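Local coordinates for uncharacterized protein (Thermoplasma acidophilum, PDB 3M4R) that binds a zinc ion through its N-terminal class II aldolase/adducin domain and is probably part of a larger oxidoreductase, at residues A[188-193]-A[205-210]; A[137-142]-A[151-156]. All blocks are in the same frame, centred on the assembly; numbering follows the deposited sequence.

Both contacts lie on the same side of the centre of the class II aldolase/adducin domain, with their own centres about 9 Å apart. In chain order contact 2 comes first, between helices 134-140 and 146-153, and it closes before contact 1 joins strand 189-194 to helix 197-215. That last helix links them: Ile207 and Arg210 of contact 1 pack against Leu153 and Ile152, and the helix continues along contact 2. At the other end, the backbone N of His188, whose ring binds zinc, packs against Leu137. Helix 197-215 thus packs on strand 189-194 and on both short helices, tying the helix pair to the strand that follows this zinc ligand.

Contact 1: A[188-193]-A[205-210]; sequences HGLLTF and INIVSR. With ZN (zinc ion), chain B.
Leu190 of strand 189-194 meets Ile207 and Val208 of helix 197-215 in a purely apolar contact. The tight part centres on one methyl: Leu190 CD2 lies 3.7 Å from Ile207 CG2 and also 3.7 Å from Val208 CG2, with the leucine crossing both branched side chains at a slant. Its other methyl, CD1, is a little farther off, 4.0 Å from Ile207 CG2. With CG trans to the backbone N (chi1 178°), the fork of Leu190 reaches the helix. A second, thinner touch is methyl to methyl, Thr192 CG2 meeting Ile207 CD1 tip to tip at 3.8 Å. Thr192 OG1 is hydrogen-bonded to His204 ND1 and Ala200 O, while its CG2, anti to the carbonyl carbon, is turned to the helix.

The looser side is the outer face of the helix, where Asn206 and Arg210 are exposed and Ser209 partly so; none of the three reaches the strand. The backbones stay well apart, the axes of the two short segments approaching to 9.8 Å at 151°, roughly antiparallel, so side chains alone bridge the gap. Just before the strand, His188 NE2 binds the zinc ion at 2.0 Å, completing with Glu116, His130 and His132 the protein ligands of a site that also holds a water. His188 and Gly189 form a classic beta bulge opposite Leu185. Strand 189-194 runs between antiparallel neighbours 127-131 and 182-185, with helix 197-215 on one face and helix 166-175 touching Leu191 on the other.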
loop_
_atom_site.group_PDB
_atom_site.type_symbol
_atom_site.label_atom_id
_atom_site.label_comp_id
_atom_site.label_asym_id
_atom_site.label_seq_id
_atom_site.Cartn_x
_atom_site.Cartn_y
_atom_site.Cartn_z
ATOM N N HIS A 188 9.663 -2.968 -8.859
ATOM C CA HIS A 188 8.235 -2.764 -8.642
ATOM C C HIS A 188 8.014 -1.461 -7.883
ATOM O O HIS A 188 7.434 -0.544 -8.419
ATOM C CB HIS A 188 7.641 -3.944 -7.857
ATOM C CG HIS A 188 6.146 -3.883 -7.662
ATOM N ND1 HIS A 188 5.443 -4.917 -7.075
ATOM C CD2 HIS A 188 5.222 -2.929 -7.964
ATOM C CE1 HIS A 188 4.166 -4.586 -6.982
ATOM N NE2 HIS A 188 3.996 -3.397 -7.538
ATOM N N GLY A 189 8.443 -1.384 -6.627
ATOM C CA GLY A 189 8.225 -0.165 -5.867
ATOM C C GLY A 189 8.478 -0.350 -4.394
ATOM O O GLY A 189 9.391 -1.086 -3.984
ATOM N N LEU A 190 7.645 0.316 -3.598
ATOM C CA LEU A 190 7.841 0.396 -2.171
ATOM C C LEU A 190 6.539 0.230 -1.432
ATOM O O LEU A 190 5.498 0.741 -1.862
ATOM C CB LEU A 190 8.423 1.753 -1.828
ATOM C CG LEU A 190 8.669 2.089 -0.347
ATOM C CD1 LEU A 190 9.729 1.173 0.324
ATOM C CD2 LEU A 190 9.187 3.534 -0.311
ATOM N N LEU A 191 6.624 -0.433 -0.280
ATOM C CA LEU A 191 5.586 -0.422 0.703
ATOM C C LEU A 191 6.058 0.206 1.997
ATOM O O LEU A 191 7.118 -0.155 2.543
ATOM C CB LEU A 191 5.150 -1.830 0.999
ATOM C CG LEU A 191 4.386 -2.546 -0.118
ATOM C CD1 LEU A 191 4.586 -4.037 0.092
ATOM C CD2 LEU A 191 2.873 -2.142 -0.088
ATOM N N THR A 192 5.266 1.147 2.486
ATOM C CA THR A 192 5.384 1.637 3.865
ATOM C C THR A 192 4.052 1.557 4.593
ATOM O O THR A 192 2.993 1.366 3.985
ATOM C CB THR A 192 5.995 3.022 3.912
ATOM O OG1 THR A 192 5.183 3.988 3.219
ATOM C CG2 THR A 192 7.454 2.981 3.362
ATOM N N PHE A 193 4.117 1.730 5.909
ATOM C CA PHE A 193 2.985 1.476 6.752
ATOM C C PHE A 193 3.176 2.098 8.142
ATOM O O PHE A 193 4.291 2.481 8.528
ATOM C CB PHE A 193 2.830 -0.040 6.892
ATOM C CG PHE A 193 4.131 -0.777 6.754
ATOM C CD1 PHE A 193 5.074 -0.735 7.757
ATOM C CD2 PHE A 193 4.420 -1.463 5.596
ATOM C CE1 PHE A 193 6.345 -1.397 7.614
ATOM C CE2 PHE A 193 5.635 -2.104 5.426
ATOM C CZ PHE A 193 6.619 -2.079 6.442
ATOM N N ILE A 205 8.476 8.925 2.275
ATOM C CA ILE A 205 9.316 10.024 1.779
ATOM C C ILE A 205 10.773 9.794 2.139
ATOM O O ILE A 205 11.648 9.902 1.275
ATOM C CB ILE A 205 8.837 11.402 2.301
ATOM C CG1 ILE A 205 7.431 11.731 1.786
ATOM C CG2 ILE A 205 9.839 12.518 1.926
ATOM C CD1 ILE A 205 7.268 11.581 0.269
ATOM N N ASN A 206 11.024 9.474 3.409
ATOM C CA ASN A 206 12.389 9.243 3.914
ATOM C C ASN A 206 13.106 8.203 3.069
ATOM O O ASN A 206 14.212 8.450 2.607
ATOM C CB ASN A 206 12.350 8.856 5.404
ATOM C CG ASN A 206 12.242 10.080 6.308
ATOM O OD1 ASN A 206 12.849 11.119 6.005
ATOM N ND2 ASN A 206 11.512 9.973 7.417
ATOM N N ILE A 207 12.432 7.098 2.757
ATOM C CA ILE A 207 13.052 6.032 1.964
ATOM C C ILE A 207 13.275 6.413 0.512
ATOM O O ILE A 207 14.375 6.196 -0.037
ATOM C CB ILE A 207 12.255 4.736 2.030
ATOM C CG1 ILE A 207 12.411 4.106 3.429
ATOM C CG2 ILE A 207 12.692 3.764 0.927
ATOM C CD1 ILE A 207 11.246 3.183 3.781
ATOM N N VAL A 208 12.288 7.021 -0.121
ATOM C CA VAL A 208 12.437 7.338 -1.531
ATOM C C VAL A 208 13.506 8.423 -1.690
ATOM O O VAL A 208 14.320 8.354 -2.594
ATOM C CB VAL A 208 11.116 7.796 -2.166
ATOM C CG1 VAL A 208 11.342 8.328 -3.551
ATOM C CG2 VAL A 208 10.090 6.607 -2.186
ATOM N N SER A 209 13.498 9.404 -0.790
ATOM C CA SER A 209 14.398 10.542 -0.892
ATOM C C SER A 209 15.837 10.079 -0.682
ATOM O O SER A 209 16.739 10.601 -1.318
ATOM C CB SER A 209 13.981 11.699 0.038
ATOM O OG SER A 209 14.327 11.477 1.395
ATOM N N ARG A 210 16.029 9.061 0.154
ATOM C CA ARG A 210 17.321 8.393 0.289
ATOM C C ARG A 210 17.755 7.669 -0.989
ATOM O O ARG A 210 18.940 7.724 -1.374
ATOM C CB ARG A 210 17.361 7.457 1.503
ATOM C CG ARG A 210 17.233 8.213 2.822
ATOM C CD ARG A 210 17.019 7.311 4.037
ATOM N NE ARG A 210 18.291 6.779 4.515
ATOM C CZ ARG A 210 18.485 6.218 5.708
ATOM N NH1 ARG A 210 19.683 5.755 6.034
ATOM N NH2 ARG A 210 17.481 6.095 6.576
HETATM ZN ZN ZN B . 2.367 -2.315 -7.422
HETATM O O HOH W 1 2.014 -3.056 -9.270
#

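Contact 2: A[137-142]-A[151-156]; sequences LSITNT and KILGNV
Ile139 of helix 134-140 and Ile152 of helix 146-153 meet tip to tip, and this apolar touch is the closest contact between the two segments. Ile139 CD1 stands 4.0 Å from Ile152 CD1 and 4.1 Å from Ile152 CG2, so a single methyl faces two branches of its partner. The reach comes from a chi1 of -152°, some way from ideal anti, with an extended second torsion. Leu153 adds a more distant neighbour, its CD2 being 4.4 Å from Ile139 CD1. With no hydrogen bond across and 118 Å² buried, the evidence is for a light contact.

The polar bonds of 137-142 lie within it or go to residues outside both segments. Thr142 OG1 donates to Ile139 O over 2.8 Å, tilted 23° from the carbonyl plane, and accepts from Leu144 N. Asn141 ND2 donates to Leu137 O over 2.7 Å from above the carbonyl plane, with a bent N-H...O angle of 136°. Thr140 OG1 hydrogen-bonds Lys187 N, and Thr140 O takes Arg186 NH1.

Helix 146-153 ends just before Gly154, the first residue to leave helical angles, with positive phi; Asn155 then centres an inverse gamma turn. Phe214 and Ala211 of helix 197-215 touch Ile139 and Leu153 respectively, while Val184 backs Leu153. The result is two consecutive short helices joined by a loop, packed against helix 197-215 and strand 182-185 in the class II aldolase/adducin domain.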
loop_
_atom_site.group_PDB
_atom_site.type_symbol
_atom_site.label_atom_id
_atom_site.label_comp_id
_atom_site.label_asym_id
_atom_site.label_seq_id
_atom_site.Cartn_x
_atom_site.Cartn_y
_atom_site.Cartn_z
ATOM N N LEU A 137 12.630 2.284 -8.422
ATOM C CA LEU A 137 12.797 1.443 -9.588
ATOM C C LEU A 137 14.237 1.521 -10.084
ATOM O O LEU A 137 14.818 0.493 -10.395
ATOM C CB LEU A 137 11.822 1.846 -10.707
ATOM C CG LEU A 137 10.324 1.464 -10.616
ATOM C CD1 LEU A 137 9.569 1.974 -11.877
ATOM C CD2 LEU A 137 10.126 -0.049 -10.475
ATOM N N SER A 138 14.813 2.729 -10.114
ATOM C CA SER A 138 16.198 2.923 -10.536
ATOM C C SER A 138 17.200 2.206 -9.654
ATOM O O SER A 138 18.056 1.498 -10.155
ATOM C CB SER A 138 16.599 4.396 -10.516
ATOM O OG SER A 138 15.874 5.147 -11.464
ATOM N N ILE A 139 17.103 2.405 -8.339
ATOM C CA ILE A 139 18.070 1.805 -7.432
ATOM C C ILE A 139 17.962 0.292 -7.435
ATOM O O ILE A 139 18.973 -0.399 -7.353
ATOM C CB ILE A 139 18.004 2.370 -5.978
ATOM C CG1 ILE A 139 19.392 2.235 -5.333
ATOM C CG2 ILE A 139 16.948 1.653 -5.153
ATOM C CD1 ILE A 139 19.542 2.907 -3.995
ATOM N N THR A 140 16.750 -0.227 -7.561
ATOM C CA THR A 140 16.552 -1.669 -7.539
ATOM C C THR A 140 16.864 -2.299 -8.895
ATOM O O THR A 140 17.030 -3.506 -8.977
ATOM C CB THR A 140 15.172 -2.043 -7.034
ATOM O OG1 THR A 140 14.154 -1.499 -7.887
ATOM C CG2 THR A 140 14.987 -1.524 -5.600
ATOM N N ASN A 141 16.964 -1.482 -9.940
ATOM C CA ASN A 141 17.342 -1.967 -11.268
ATOM C C ASN A 141 18.855 -1.942 -11.528
ATOM O O ASN A 141 19.265 -2.315 -12.598
ATOM C CB ASN A 141 16.615 -1.190 -12.382
ATOM C CG ASN A 141 15.323 -1.834 -12.765
ATOM O OD1 ASN A 141 15.310 -2.955 -13.264
ATOM N ND2 ASN A 141 14.216 -1.153 -12.504
ATOM N N THR A 142 19.654 -1.494 -10.554
ATOM C CA THR A 142 21.116 -1.595 -10.591
ATOM C C THR A 142 21.525 -2.984 -10.113
ATOM O O THR A 142 20.701 -3.741 -9.619
ATOM C CB THR A 142 21.819 -0.593 -9.630
ATOM O OG1 THR A 142 21.604 -0.993 -8.269
ATOM C CG2 THR A 142 21.346 0.851 -9.828
ATOM N N LYS A 151 21.084 -0.950 3.379
ATOM C CA LYS A 151 21.924 -0.047 4.160
ATOM C C LYS A 151 21.749 1.398 3.646
ATOM O O LYS A 151 21.851 2.343 4.426
ATOM C CB LYS A 151 23.419 -0.477 4.203
ATOM C CG LYS A 151 23.664 -1.936 4.709
ATOM C CD LYS A 151 25.068 -2.275 5.366
ATOM C CE LYS A 151 26.128 -1.271 5.169
ATOM N NZ LYS A 151 27.579 -1.619 5.658
ATOM N N ILE A 152 21.450 1.560 2.358
ATOM C CA ILE A 152 21.281 2.887 1.766
ATOM C C ILE A 152 19.953 3.488 2.227
ATOM O O ILE A 152 19.881 4.648 2.622
ATOM C CB ILE A 152 21.288 2.826 0.207
ATOM C CG1 ILE A 152 22.685 2.434 -0.311
ATOM C CG2 ILE A 152 20.912 4.171 -0.397
ATOM C CD1 ILE A 152 22.716 1.912 -1.747
ATOM N N LEU A 153 18.927 2.656 2.224
ATOM C CA LEU A 153 17.554 3.095 2.376
ATOM C C LEU A 153 17.053 3.135 3.823
ATOM O O LEU A 153 16.077 3.821 4.114
ATOM C CB LEU A 153 16.659 2.196 1.524
ATOM C CG LEU A 153 16.899 2.261 0.014
ATOM C CD1 LEU A 153 15.876 1.418 -0.731
ATOM C CD2 LEU A 153 16.930 3.703 -0.555
ATOM N N GLY A 154 17.683 2.378 4.714
ATOM C CA GLY A 154 17.331 2.432 6.132
ATOM C C GLY A 154 16.786 1.147 6.710
ATOM O O GLY A 154 17.232 0.077 6.321
ATOM N N ASN A 155 15.826 1.240 7.648
ATOM C CA ASN A 155 15.342 0.035 8.305
ATOM C C ASN A 155 14.276 -0.593 7.435
ATOM O O ASN A 155 13.066 -0.440 7.680
ATOM C CB ASN A 155 14.792 0.291 9.710
ATOM C CG ASN A 155 14.574 -0.995 10.466
ATOM O OD1 ASN A 155 15.056 -2.061 10.046
ATOM N ND2 ASN A 155 13.875 -0.911 11.598
ATOM N N VAL A 156 14.734 -1.287 6.398
ATOM C CA VAL A 156 13.836 -1.862 5.413
ATOM C C VAL A 156 14.174 -3.305 5.172
ATOM O O VAL A 156 15.229 -3.745 5.515
ATOM C CB VAL A 156 13.904 -1.123 4.083
ATOM C CG1 VAL A 156 13.451 0.307 4.272
ATOM C CG2 VAL A 156 15.343 -1.193 3.489
#